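Local coordinates for putative diflavin flavoprotein A 3 (Synechocystis sp., PDB 6H0C) that probably passes electrons from NADH to oxygen, reducing it to water, here as its flavodiiron core of metallo-beta-lactamase-like and flavodoxin-like parts, at residues A[52-57]-A[77-82]; A[172-177]-A[239-244]; A[19-24]-A[35-40]; A[176-181]-A[192-197]. All coordinates share one frame; numbering follows the deposited sequence. Where two conformers were deposited one is given.

How the contacts relate
All four contacts belong to the metallo-beta-lactamase-like part or border it. Contacts 1 and 3 reach the same mixed sheet, with centres about 17 Å apart. They touch where Pro55 packs on Ser19 and Ala39. Contacts 2 and 4 start from the same loop and share Ala176 and His177; their centres are about 10 Å apart. Contact 2 meets the helix 237-253 and contact 4 the helix 189-202. His177 also ties this loop to contact 3, its ND1 lying 2.8 Å from Thr37 OG1. A citrate, probably from the crystallisation liquor, is hydrogen-bonded by Lys172 of contact 2. In contact 3 the side chain of Ala39 is about 6 Å from a bound citrate.

Contact 1 (A[52-57]-A[77-82]); sequences FDPPGE and DYVILG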
loop_
_atom_site.group_PDB
_atom_site.type_symbol
_atom_site.label_atom_id
_atom_site.label_comp_id
_atom_site.label_asym_id
_atom_site.label_seq_id
_atom_site.Cartn_x
_atom_site.Cartn_y
_atom_site.Cartn_z
ATOM N N PHE A 52 -1.864 14.567 -10.071
ATOM C CA PHE A 52 -1.988 13.357 -9.253
ATOM C C PHE A 52 -0.637 12.836 -8.764
ATOM O O PHE A 52 0.259 12.583 -9.574
ATOM C CB PHE A 52 -2.655 12.222 -10.036
ATOM C CG PHE A 52 -4.105 12.460 -10.398
ATOM C CD1 PHE A 52 -5.118 11.789 -9.720
ATOM C CD2 PHE A 52 -4.451 13.303 -11.458
ATOM C CE1 PHE A 52 -6.453 11.967 -10.076
ATOM C CE2 PHE A 52 -5.784 13.489 -11.819
ATOM C CZ PHE A 52 -6.785 12.818 -11.128
ATOM N N ASP A 53 -0.501 12.658 -7.452
ATOM C CA ASP A 53 0.555 11.813 -6.892
ATOM C C ASP A 53 1.990 12.129 -7.302
ATOM O O ASP A 53 2.627 11.324 -7.996
ATOM C CB ASP A 53 0.278 10.364 -7.265
ATOM C CG ASP A 53 -1.043 9.878 -6.728
ATOM O OD1 ASP A 53 -1.278 10.061 -5.515
ATOM O OD2 ASP A 53 -1.844 9.327 -7.519
ATOM N N PRO A 54 2.515 13.281 -6.861
ATOM C CA PRO A 54 3.964 13.465 -6.982
ATOM C C PRO A 54 4.670 12.249 -6.413
ATOM O O PRO A 54 4.160 11.635 -5.476
ATOM C CB PRO A 54 4.246 14.711 -6.138
ATOM C CG PRO A 54 2.939 15.432 -6.068
ATOM C CD PRO A 54 1.859 14.388 -6.145
ATOM N N PRO A 55 5.821 11.892 -6.979
ATOM C CA PRO A 55 6.596 10.723 -6.530
ATOM C C PRO A 55 7.290 10.950 -5.175
ATOM O O PRO A 55 7.321 12.078 -4.684
ATOM C CB PRO A 55 7.627 10.541 -7.649
ATOM C CG PRO A 55 7.854 11.955 -8.155
ATOM C CD PRO A 55 6.517 12.668 -8.021
ATOM N N GLY A 56 7.840 9.893 -4.588
ATOM C CA GLY A 56 8.505 9.993 -3.300
ATOM C C GLY A 56 9.930 10.539 -3.306
ATOM O O GLY A 56 10.409 11.048 -4.320
ATOM N N GLU A 57 10.604 10.398 -2.162
ATOM C CA GLU A 57 11.897 11.042 -1.893
ATOM C C GLU A 57 12.991 10.754 -2.912
ATOM O O GLU A 57 13.803 11.631 -3.202
ATOM C CB GLU A 57 12.430 10.636 -0.513
ATOM C CG GLU A 57 11.436 10.738 0.629
ATOM C CD GLU A 57 12.104 10.617 1.996
ATOM O OE1 GLU A 57 13.113 11.324 2.222
ATOM O OE2 GLU A 57 11.619 9.818 2.837
ATOM N N ASP A 77 -3.856 24.208 -9.700
ATOM C CA ASP A 77 -5.039 24.357 -8.859
ATOM C C ASP A 77 -5.153 23.271 -7.796
ATOM O O ASP A 77 -5.538 23.552 -6.653
ATOM C CB ASP A 77 -6.310 24.351 -9.708
ATOM C CG ASP A 77 -6.407 25.560 -10.612
ATOM O OD1 ASP A 77 -6.579 26.676 -10.085
ATOM O OD2 ASP A 77 -6.321 25.395 -11.848
ATOM N N TYR A 78 -4.837 22.030 -8.173
ATOM C CA TYR A 78 -5.063 20.895 -7.280
ATOM C C TYR A 78 -3.914 19.919 -7.246
ATOM O O TYR A 78 -3.289 19.641 -8.278
ATOM C CB TYR A 78 -6.330 20.135 -7.677
ATOM C CG TYR A 78 -7.581 20.976 -7.612
ATOM C CD1 TYR A 78 -8.139 21.335 -6.386
ATOM C CD2 TYR A 78 -8.208 21.406 -8.775
ATOM C CE1 TYR A 78 -9.281 22.106 -6.322
ATOM C CE2 TYR A 78 -9.350 22.175 -8.721
ATOM C CZ TYR A 78 -9.882 22.520 -7.492
ATOM O OH TYR A 78 -11.024 23.282 -7.440
ATOM N N VAL A 79 -3.650 19.393 -6.052
ATOM C CA VAL A 79 -2.803 18.218 -5.927
ATOM C C VAL A 79 -3.636 17.072 -5.340
ATOM O O VAL A 79 -4.099 17.129 -4.195
ATOM C CB VAL A 79 -1.549 18.494 -5.076
ATOM C CG1 VAL A 79 -0.711 17.224 -4.963
ATOM C CG2 VAL A 79 -0.728 19.597 -5.711
ATOM N N ILE A 80 -3.842 16.041 -6.157
ATOM C CA ILE A 80 -4.691 14.926 -5.787
ATOM C C ILE A 80 -3.825 13.755 -5.328
ATOM O O ILE A 80 -2.903 13.340 -6.041
ATOM C CB ILE A 80 -5.594 14.507 -6.971
ATOM C CG1 ILE A 80 -6.423 15.697 -7.444
ATOM C CG2 ILE A 80 -6.507 13.357 -6.579
ATOM C CD1 ILE A 80 -7.355 15.364 -8.597
ATOM N N LEU A 81 -4.104 13.239 -4.132
ATOM C CA LEU A 81 -3.296 12.156 -3.571
ATOM C C LEU A 81 -4.078 10.850 -3.550
ATOM O O LEU A 81 -5.143 10.774 -2.926
ATOM C CB LEU A 81 -2.827 12.498 -2.153
ATOM C CG LEU A 81 -2.069 13.807 -1.999
ATOM C CD1 LEU A 81 -1.813 14.117 -0.536
ATOM C CD2 LEU A 81 -0.768 13.722 -2.769
ATOM N N GLY A 82 -3.551 9.830 -4.229
ATOM C CA GLY A 82 -4.158 8.503 -4.221
ATOM C C GLY A 82 -3.830 7.736 -2.944
ATOM O O GLY A 82 -4.502 6.760 -2.599
#
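Asp53 OD1 takes the backbone N-H of Gly82 in a short, nearly straight bond. The distance from Gly82 N to Asp53 OD1 is 2.6 Å and the angle at hydrogen is 173°. OD1 receives it on the syn lone pair, the side of the other carboxylate oxygen. The Asp53 side chain turns its CG away from its own carbonyl carbon (chi1 -60°), which brings the carboxylate up to Gly82. The backbone N of the same Asp53 gives a 2.9 Å bond to Ile80 O. Here strands 49-52 and 78-80 run as parallel neighbours in the first mixed sheet of the metallo-beta-lactamase-like fold, with helix 60-70 between them in the chain. Phe52 and Ile80 form the parallel bridge. Their side chains leave the same face of the sheet and run alongside each other. Ile80 CD1 sits over one face of the Phe52 ring, 4.0 Å from its centroid, in a CH-pi contact. Phe169 also stacks with this ring. Pro54 CD is 4.0 Å from Val79 CG1, and the proline also touches helix 86-98. Asp53 thus grips the second segment twice, by its backbone N and its carboxylate, and the short, straight bond fixes where that carboxylate lies.

Contact 2 (A[172-177]-A[239-244]); sequences KLFGAH and ELTRNY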
loop_
_atom_site.group_PDB
_atom_site.type_symbol
_atom_site.label_atom_id
_atom_site.label_comp_id
_atom_site.label_asym_id
_atom_site.label_seq_id
_atom_site.Cartn_x
_atom_site.Cartn_y
_atom_site.Cartn_z
ATOM N N LYS A 172 -2.503 2.306 -6.039
ATOM C CA LYS A 172 -1.776 1.066 -5.825
ATOM C C LYS A 172 -2.445 -0.148 -6.467
ATOM O O LYS A 172 -1.828 -1.203 -6.568
ATOM C CB LYS A 172 -1.577 0.827 -4.329
ATOM C CG LYS A 172 -0.596 1.800 -3.693
ATOM C CD LYS A 172 0.857 1.414 -4.003
ATOM C CE LYS A 172 1.830 2.482 -3.492
ATOM N NZ LYS A 172 3.260 2.037 -3.545
ATOM N N LEU A 173 -3.685 -0.010 -6.919
ATOM C CA LEU A 173 -4.347 -1.142 -7.575
ATOM C C LEU A 173 -3.940 -1.301 -9.049
ATOM O O LEU A 173 -3.812 -0.313 -9.776
ATOM C CB LEU A 173 -5.869 -1.001 -7.490
ATOM C CG LEU A 173 -6.484 -1.073 -6.092
ATOM C CD1 LEU A 173 -7.966 -0.698 -6.129
ATOM C CD2 LEU A 173 -6.283 -2.474 -5.530
ATOM N N PHE A 174 -3.741 -2.550 -9.471
ATOM C CA PHE A 174 -3.571 -2.906 -10.883
ATOM C C PHE A 174 -2.195 -2.574 -11.469
ATOM O O PHE A 174 -2.023 -2.567 -12.688
ATOM C CB PHE A 174 -4.653 -2.232 -11.739
ATOM C CG PHE A 174 -6.032 -2.766 -11.496
ATOM C CD1 PHE A 174 -6.304 -4.113 -11.657
ATOM C CD2 PHE A 174 -7.055 -1.925 -11.113
ATOM C CE1 PHE A 174 -7.574 -4.617 -11.431
ATOM C CE2 PHE A 174 -8.334 -2.420 -10.892
ATOM C CZ PHE A 174 -8.592 -3.770 -11.053
ATOM N N GLY A 175 -1.216 -2.327 -10.612
ATOM C CA GLY A 175 0.087 -1.912 -11.089
ATOM C C GLY A 175 1.091 -3.047 -11.160
ATOM O O GLY A 175 0.748 -4.214 -10.992
ATOM N N ALA A 176 2.345 -2.691 -11.413
ATOM C CA ALA A 176 3.412 -3.668 -11.484
ATOM C C ALA A 176 4.742 -2.956 -11.339
ATOM O O ALA A 176 4.941 -1.890 -11.915
ATOM C CB ALA A 176 3.355 -4.432 -12.784
ATOM N N HIS A 177 5.638 -3.537 -10.548
ATOM C CA HIS A 177 6.947 -2.945 -10.335
ATOM C C HIS A 177 7.878 -3.392 -11.439
ATOM O O HIS A 177 8.599 -4.381 -11.305
ATOM C CB HIS A 177 7.498 -3.317 -8.957
ATOM C CG HIS A 177 6.855 -2.563 -7.838
ATOM N ND1 HIS A 177 6.803 -1.185 -7.806
ATOM C CD2 HIS A 177 6.223 -2.990 -6.717
ATOM C CE1 HIS A 177 6.180 -0.793 -6.709
ATOM N NE2 HIS A 177 5.814 -1.870 -6.033
ATOM N N GLU A 239 -8.250 -8.504 -19.072
ATOM C CA GLU A 239 -7.632 -9.750 -18.668
ATOM C C GLU A 239 -7.061 -9.628 -17.263
ATOM O O GLU A 239 -7.183 -10.546 -16.463
ATOM C CB GLU A 239 -6.550 -10.157 -19.654
ATOM C CG GLU A 239 -5.997 -11.532 -19.412
ATOM C CD GLU A 239 -5.260 -12.079 -20.629
ATOM O OE1 GLU A 239 -4.921 -13.278 -20.610
ATOM O OE2 GLU A 239 -5.016 -11.317 -21.598
ATOM N N LEU A 240 -6.451 -8.492 -16.949
ATOM C CA LEU A 240 -5.880 -8.325 -15.619
ATOM C C LEU A 240 -6.998 -8.246 -14.588
ATOM O O LEU A 240 -6.871 -8.774 -13.481
ATOM C CB LEU A 240 -4.991 -7.077 -15.544
ATOM C CG LEU A 240 -4.346 -6.794 -14.177
ATOM C CD1 LEU A 240 -3.573 -8.003 -13.654
ATOM C CD2 LEU A 240 -3.446 -5.555 -14.240
ATOM N N THR A 241 -8.100 -7.598 -14.950
ATOM C CA THR A 241 -9.215 -7.481 -14.019
ATOM C C THR A 241 -9.799 -8.868 -13.703
ATOM O O THR A 241 -10.013 -9.199 -12.537
ATOM C CB THR A 241 -10.301 -6.559 -14.566
ATOM O OG1 THR A 241 -9.729 -5.276 -14.831
ATOM C CG2 THR A 241 -11.417 -6.391 -13.547
ATOM N N ARG A 242 -10.025 -9.684 -14.732
ATOM C CA ARG A 242 -10.504 -11.057 -14.536
ATOM C C ARG A 242 -9.531 -11.881 -13.670
ATOM O O ARG A 242 -9.955 -12.655 -12.814
ATOM C CB ARG A 242 -10.731 -11.750 -15.889
ATOM C CG ARG A 242 -11.789 -11.095 -16.789
ATOM C CD ARG A 242 -12.137 -11.961 -18.026
ATOM N NE ARG A 242 -10.958 -12.368 -18.811
ATOM C CZ ARG A 242 -10.539 -11.768 -19.930
ATOM N NH1 ARG A 242 -11.201 -10.723 -20.417
ATOM N NH2 ARG A 242 -9.457 -12.212 -20.570
ATOM N N ASN A 243 -8.233 -11.705 -13.889
ATOM C CA ASN A 243 -7.222 -12.357 -13.062
ATOM C C ASN A 243 -7.311 -11.948 -11.581
ATOM O O ASN A 243 -7.260 -12.799 -10.690
ATOM C CB ASN A 243 -5.821 -12.057 -13.604
ATOM C CG ASN A 243 -5.376 -13.054 -14.687
ATOM O OD1 ASN A 243 -4.586 -13.959 -14.430
ATOM N ND2 ASN A 243 -5.885 -12.882 -15.895
ATOM N N TYR A 244 -7.430 -10.647 -11.320
ATOM C CA TYR A 244 -7.592 -10.160 -9.950
ATOM C C TYR A 244 -8.782 -10.839 -9.264
ATOM O O TYR A 244 -8.689 -11.271 -8.109
ATOM C CB TYR A 244 -7.784 -8.645 -9.934
ATOM C CG TYR A 244 -6.532 -7.831 -9.700
ATOM C CD1 TYR A 244 -5.342 -8.129 -10.362
ATOM C CD2 TYR A 244 -6.553 -6.732 -8.839
ATOM C CE1 TYR A 244 -4.202 -7.363 -10.158
ATOM C CE2 TYR A 244 -5.429 -5.966 -8.625
ATOM C CZ TYR A 244 -4.255 -6.281 -9.281
ATOM O OH TYR A 244 -3.131 -5.500 -9.058
HETATM O O HOH W 1 -1.013 -6.384 -10.363
#
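Phe174 and Leu240 make the nearest backbone approach, with CA atoms 7.6 Å apart, where a loop of the metallo-beta-lactamase-like fold packs against helix 237-253. Side chains fill the gap. The Phe174 and Tyr244 rings form an offset stack, centroids 4.6 Å apart and planes at 28°. Phe174 CE1 and CD1 lie over one face of the tyrosine, and CE1 is 3.5 Å from Tyr244 CD2. Phe174 also stacks with Tyr225, so the ring is fixed by more than the helix. Leu240 sends CG anti to its backbone N (chi1 179°), and CD2 then rests 3.7 Å from Phe174 O. The Tyr244 hydroxyl has two roles. Tyr244 OH accepts a weak bond from Phe174 N at 3.0 Å. It also donates to a water 2.6 Å from Tyr244 OH, and that water, in the plane of the ring at its edge, donates in turn to Gly175 O.

Contact 3 (A[19-24]-A[35-40]); sequences SRTWDR and RGTTAN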
loop_
_atom_site.group_PDB
_atom_site.type_symbol
_atom_site.label_atom_id
_atom_site.label_comp_id
_atom_site.label_asym_id
_atom_site.label_seq_id
_atom_site.Cartn_x
_atom_site.Cartn_y
_atom_site.Cartn_z
ATOM N N SER A 19 8.288 8.720 -13.240
ATOM C CA SER A 19 9.609 8.711 -12.615
ATOM C C SER A 19 10.125 7.279 -12.620
ATOM O O SER A 19 9.548 6.400 -11.970
ATOM C CB SER A 19 9.554 9.264 -11.196
ATOM O OG SER A 19 9.115 10.613 -11.207
ATOM N N ARG A 20 11.202 7.038 -13.360
ATOM C CA ARG A 20 11.640 5.672 -13.595
ATOM C C ARG A 20 12.949 5.361 -12.889
ATOM O O ARG A 20 13.862 6.187 -12.869
ATOM C CB ARG A 20 11.777 5.415 -15.102
ATOM C CG ARG A 20 10.533 5.773 -15.915
ATOM C CD ARG A 20 10.647 5.297 -17.361
ATOM N NE ARG A 20 11.807 5.877 -18.029
ATOM C CZ ARG A 20 12.379 5.366 -19.113
ATOM N NH1 ARG A 20 11.895 4.252 -19.654
ATOM N NH2 ARG A 20 13.436 5.964 -19.655
ATOM N N THR A 21 13.023 4.169 -12.298
ATOM C CA THR A 21 14.282 3.644 -11.774
ATOM C C THR A 21 14.476 2.211 -12.274
ATOM O O THR A 21 13.561 1.389 -12.204
ATOM C CB THR A 21 14.341 3.690 -10.218
ATOM O OG1 THR A 21 15.622 3.230 -9.776
ATOM C CG2 THR A 21 13.257 2.827 -9.576
ATOM N N TRP A 22 15.656 1.919 -12.813
ATOM C CA TRP A 22 15.926 0.577 -13.317
ATOM C C TRP A 22 16.434 -0.312 -12.184
ATOM O O TRP A 22 16.324 -1.533 -12.241
ATOM C CB TRP A 22 16.925 0.619 -14.480
ATOM C CG TRP A 22 16.268 0.943 -15.803
ATOM C CD1 TRP A 22 15.714 0.054 -16.697
ATOM C CD2 TRP A 22 16.079 2.244 -16.368
ATOM N NE1 TRP A 22 15.201 0.730 -17.783
ATOM C CE2 TRP A 22 15.412 2.073 -17.604
ATOM C CE3 TRP A 22 16.402 3.537 -15.945
ATOM C CZ2 TRP A 22 15.070 3.147 -18.419
ATOM C CZ3 TRP A 22 16.065 4.607 -16.758
ATOM C CH2 TRP A 22 15.408 4.405 -17.982
ATOM N N ASP A 23 16.971 0.313 -11.142
ATOM C CA ASP A 23 17.476 -0.417 -9.985
ATOM C C ASP A 23 16.459 -0.480 -8.854
ATOM O O ASP A 23 15.581 0.385 -8.735
ATOM C CB ASP A 23 18.756 0.232 -9.475
ATOM C CG ASP A 23 19.776 0.428 -10.571
ATOM O OD1 ASP A 23 20.292 1.557 -10.698
ATOM O OD2 ASP A 23 20.054 -0.545 -11.309
ATOM N N ARG A 24 16.578 -1.506 -8.019
ATOM C CA ARG A 24 15.810 -1.547 -6.786
ATOM C C ARG A 24 16.369 -0.478 -5.853
ATOM O O ARG A 24 17.590 -0.347 -5.710
ATOM C CB ARG A 24 15.873 -2.928 -6.141
ATOM C CG ARG A 24 15.108 -3.028 -4.838
ATOM C CD ARG A 24 15.208 -4.426 -4.270
ATOM N NE ARG A 24 16.604 -4.847 -4.190
ATOM C CZ ARG A 24 17.018 -5.981 -3.636
ATOM N NH1 ARG A 24 16.142 -6.831 -3.108
ATOM N NH2 ARG A 24 18.313 -6.264 -3.610
ATOM N N ARG A 35 13.246 -5.733 -11.186
ATOM C CA ARG A 35 13.012 -5.315 -12.563
ATOM C C ARG A 35 12.819 -3.799 -12.646
ATOM O O ARG A 35 12.324 -3.281 -13.647
ATOM C CB ARG A 35 11.788 -6.031 -13.148
ATOM C CG ARG A 35 11.897 -7.558 -13.218
ATOM C CD ARG A 35 10.919 -8.131 -14.246
ATOM N NE ARG A 35 11.129 -7.536 -15.565
ATOM C CZ ARG A 35 10.257 -7.589 -16.569
ATOM N NH1 ARG A 35 9.102 -8.212 -16.413
ATOM N NH2 ARG A 35 10.542 -7.010 -17.729
ATOM N N GLY A 36 13.220 -3.097 -11.591
ATOM C CA GLY A 36 12.985 -1.668 -11.482
ATOM C C GLY A 36 11.519 -1.358 -11.211
ATOM O O GLY A 36 10.710 -2.245 -10.933
ATOM N N THR A 37 11.164 -0.086 -11.288
ATOM C CA THR A 37 9.762 0.286 -11.219
ATOM C C THR A 37 9.605 1.703 -11.733
ATOM O O THR A 37 10.577 2.330 -12.174
ATOM C CB THR A 37 9.203 0.157 -9.779
ATOM O OG1 THR A 37 7.815 0.494 -9.777
ATOM C CG2 THR A 37 9.933 1.068 -8.805
ATOM N N THR A 38 8.379 2.204 -11.706
ATOM C CA THR A 38 8.153 3.610 -11.994
ATOM C C THR A 38 7.200 4.143 -10.936
ATOM O O THR A 38 6.411 3.389 -10.365
ATOM C CB THR A 38 7.568 3.854 -13.428
ATOM O OG1 THR A 38 6.179 3.496 -13.468
ATOM C CG2 THR A 38 8.319 3.044 -14.485
ATOM N N ALA A 39 7.300 5.436 -10.660
ATOM C CA ALA A 39 6.319 6.125 -9.844
ATOM C C ALA A 39 5.572 7.081 -10.774
ATOM O O ALA A 39 6.164 8.039 -11.301
ATOM C CB ALA A 39 6.991 6.871 -8.673
ATOM N N ASN A 40 4.282 6.827 -10.990
ATOM C CA ASN A 40 3.537 7.579 -11.992
ATOM C C ASN A 40 2.736 8.758 -11.430
ATOM O O ASN A 40 1.920 8.590 -10.533
ATOM C CB ASN A 40 2.603 6.632 -12.752
ATOM C CG ASN A 40 3.349 5.493 -13.420
ATOM O OD1 ASN A 40 4.519 5.639 -13.790
ATOM N ND2 ASN A 40 2.680 4.348 -13.575
HETATM O O HOH W 2 6.582 10.949 -11.557
#
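Ser19 and Ala39 are joined by two backbone bonds, and Thr21 and Thr37 by two more. These hydrogen-bonded pairs form the tight part of the contact. Ala39 N reaches Ser19 O at 2.8 Å, in the carbonyl plane. Thr21 N reaches Thr37 O at 3.1 Å with a nearly straight angle of 174°. A water bonded to Ser19 OG also donates to Ala39 O. The two threonines meet through their methyls, CG2 of Thr21 lying 3.8 Å from CG2 of Thr37. In both, OG1 is anti to the backbone N, which puts CG2 between N and the carbonyl carbon. Thr37 OG1 is held by His177. On the other face, Arg20 CG lies alongside Thr38 CG2 at 3.8 Å, while the guanidinium goes on to salt bridges with Asp4 and Asp181. Gly36 is packed closely too, its CA 3.2 Å from Thr21 O, with a positive phi of 72°. The solvent side begins with Asp23 and Arg35, though the Arg35 head turns to Asp194. Trp22 packs on Cys179. Together the strands make an antiparallel beta hairpin with a long connection, on the antiparallel side of the first mixed sheet of the metallo-beta-lactamase-like fold.

Contact 4 (A[176-181]-A[192-197]); sequences AHVCGD and QEDRRY
Ala176 CB rests on the helix at the roots of two side chains, 3.9 Å from Arg195 CG and 4.1 Å from Asp194 CB. Here the loop after strand 167-171 packs on helix 189-202 of the metallo-beta-lactamase-like part. Val178 makes the other direct touch. It crosses the Asp194 side chain at about a right angle, with Val178 CB 3.8 Å from Asp194 OD1. Between these two residues the loop backbone reaches the helix through water. One water takes the N-H of His177 and donates to Asp194 O, 2.7 Å away. A second donates both to His177 O and to Asp194 OD2, at 2.6 Å from the latter. His177 is the centre of an inverse gamma turn, closed by a weak bond from Val178 N to Ala176 O. Further out, the His177 ring is held by Glu30. Arg195 runs extended from CG to NE and forms a salt bridge with Asp185. Asp194 OD1 also pairs with Arg35, though the closeness of that approach is doubtful. Asp194 is therefore the polar centre of this buried contact: its carboxylate and its carbonyl are each reached by a water bonded to the loop backbone.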
loop_
_atom_site.group_PDB
_atom_site.type_symbol
_atom_site.label_atom_id
_atom_site.label_comp_id
_atom_site.label_asym_id
_atom_site.label_seq_id
_atom_site.Cartn_x
_atom_site.Cartn_y
_atom_site.Cartn_z
ATOM N N ALA A 176 2.345 -2.691 -11.413
ATOM C CA ALA A 176 3.412 -3.668 -11.484
ATOM C C ALA A 176 4.742 -2.956 -11.339
ATOM O O ALA A 176 4.941 -1.890 -11.915
ATOM C CB ALA A 176 3.355 -4.432 -12.784
ATOM N N HIS A 177 5.638 -3.537 -10.548
ATOM C CA HIS A 177 6.947 -2.945 -10.335
ATOM C C HIS A 177 7.878 -3.392 -11.439
ATOM O O HIS A 177 8.599 -4.381 -11.305
ATOM C CB HIS A 177 7.498 -3.317 -8.957
ATOM C CG HIS A 177 6.855 -2.563 -7.838
ATOM N ND1 HIS A 177 6.803 -1.185 -7.806
ATOM C CD2 HIS A 177 6.223 -2.990 -6.717
ATOM C CE1 HIS A 177 6.180 -0.793 -6.709
ATOM N NE2 HIS A 177 5.814 -1.870 -6.033
ATOM N N VAL A 178 7.828 -2.670 -12.549
ATOM C CA VAL A 178 8.686 -2.968 -13.688
ATOM C C VAL A 178 8.983 -1.698 -14.486
ATOM O O VAL A 178 8.078 -0.931 -14.839
ATOM C CB VAL A 178 8.058 -4.037 -14.614
ATOM C CG1 VAL A 178 6.723 -3.562 -15.147
ATOM C CG2 VAL A 178 9.002 -4.368 -15.752
ATOM N N CYS A 179 10.267 -1.481 -14.748
ATOM C CA CYS A 179 10.714 -0.322 -15.492
ATOM C C CYS A 179 10.982 -0.720 -16.936
ATOM O O CYS A 179 11.759 -1.631 -17.211
ATOM C CB CYS A 179 11.970 0.270 -14.855
ATOM S SG CYS A 179 12.511 1.800 -15.624
ATOM N N GLY A 180 10.312 -0.048 -17.857
ATOM C CA GLY A 180 10.502 -0.311 -19.265
ATOM C C GLY A 180 10.272 0.970 -20.032
ATOM O O GLY A 180 9.887 1.983 -19.444
ATOM N N ASP A 181 10.505 0.926 -21.341
ATOM C CA ASP A 181 10.329 2.099 -22.190
ATOM C C ASP A 181 8.880 2.280 -22.595
ATOM O O ASP A 181 8.454 3.395 -22.882
ATOM C CB ASP A 181 11.204 1.999 -23.438
ATOM C CG ASP A 181 12.673 2.217 -23.139
ATOM O OD1 ASP A 181 12.989 3.012 -22.218
ATOM O OD2 ASP A 181 13.508 1.589 -23.828
ATOM N N GLN A 192 2.914 -10.521 -17.111
ATOM C CA GLN A 192 2.149 -11.469 -16.301
ATOM C C GLN A 192 2.798 -11.749 -14.928
ATOM O O GLN A 192 2.145 -11.595 -13.882
ATOM C CB GLN A 192 1.938 -12.780 -17.082
ATOM C CG GLN A 192 1.895 -14.049 -16.217
ATOM C CD GLN A 192 0.586 -14.221 -15.446
ATOM O OE1 GLN A 192 -0.501 -13.958 -15.969
ATOM N NE2 GLN A 192 0.690 -14.673 -14.196
ATOM N N GLU A 193 4.074 -12.139 -14.924
ATOM C CA GLU A 193 4.743 -12.481 -13.667
ATOM C C GLU A 193 4.830 -11.281 -12.732
ATOM O O GLU A 193 4.573 -11.400 -11.534
ATOM C CB GLU A 193 6.147 -13.038 -13.911
ATOM C CG GLU A 193 6.794 -13.608 -12.639
ATOM C CD GLU A 193 8.300 -13.884 -12.774
ATOM O OE1 GLU A 193 8.939 -13.360 -13.721
ATOM O OE2 GLU A 193 8.842 -14.622 -11.915
ATOM N N ASP A 194 5.200 -10.125 -13.273
ATOM C CA ASP A 194 5.255 -8.904 -12.470
ATOM C C ASP A 194 3.897 -8.556 -11.844
ATOM O O ASP A 194 3.815 -8.187 -10.668
ATOM C CB ASP A 194 5.750 -7.739 -13.320
ATOM C CG ASP A 194 7.171 -7.942 -13.788
ATOM O OD1 ASP A 194 7.428 -7.766 -14.998
ATOM O OD2 ASP A 194 8.023 -8.292 -12.941
ATOM N N ARG A 195 2.832 -8.680 -12.629
ATOM C CA ARG A 195 1.503 -8.315 -12.158
ATOM C C ARG A 195 1.001 -9.270 -11.069
ATOM O O ARG A 195 0.382 -8.833 -10.093
ATOM C CB ARG A 195 0.528 -8.261 -13.338
ATOM C CG ARG A 195 0.681 -6.979 -14.153
ATOM C CD ARG A 195 -0.045 -7.064 -15.471
ATOM N NE ARG A 195 -0.213 -5.733 -16.040
ATOM C CZ ARG A 195 -0.585 -5.491 -17.293
ATOM N NH1 ARG A 195 -0.822 -6.504 -18.128
ATOM N NH2 ARG A 195 -0.715 -4.236 -17.715
ATOM N N ARG A 196 1.283 -10.561 -11.220
ATOM C CA ARG A 196 0.916 -11.543 -10.203
ATOM C C ARG A 196 1.728 -11.337 -8.919
ATOM O O ARG A 196 1.188 -11.407 -7.818
ATOM C CB ARG A 196 1.112 -12.972 -10.733
ATOM C CG ARG A 196 0.830 -14.082 -9.717
ATOM C CD ARG A 196 -0.651 -14.212 -9.453
ATOM N NE ARG A 196 -0.936 -14.706 -8.108
ATOM C CZ ARG A 196 -1.403 -15.919 -7.834
ATOM N NH1 ARG A 196 -1.645 -16.775 -8.818
ATOM N NH2 ARG A 196 -1.633 -16.273 -6.576
ATOM N N TYR A 197 3.026 -11.090 -9.063
ATOM C CA TYR A 197 3.892 -10.897 -7.911
ATOM C C TYR A 197 3.458 -9.646 -7.148
ATOM O O TYR A 197 3.440 -9.616 -5.913
ATOM C CB TYR A 197 5.353 -10.784 -8.356
ATOM C CG TYR A 197 6.329 -10.731 -7.209
ATOM C CD1 TYR A 197 6.571 -11.857 -6.428
ATOM C CD2 TYR A 197 7.001 -9.553 -6.889
ATOM C CE1 TYR A 197 7.463 -11.812 -5.363
ATOM C CE2 TYR A 197 7.891 -9.502 -5.834
ATOM C CZ TYR A 197 8.121 -10.633 -5.074
ATOM O OH TYR A 197 9.008 -10.588 -4.021
HETATM O O HOH W 3 5.661 -6.428 -9.649
HETATM O O HOH W 4 8.195 -6.958 -10.670
#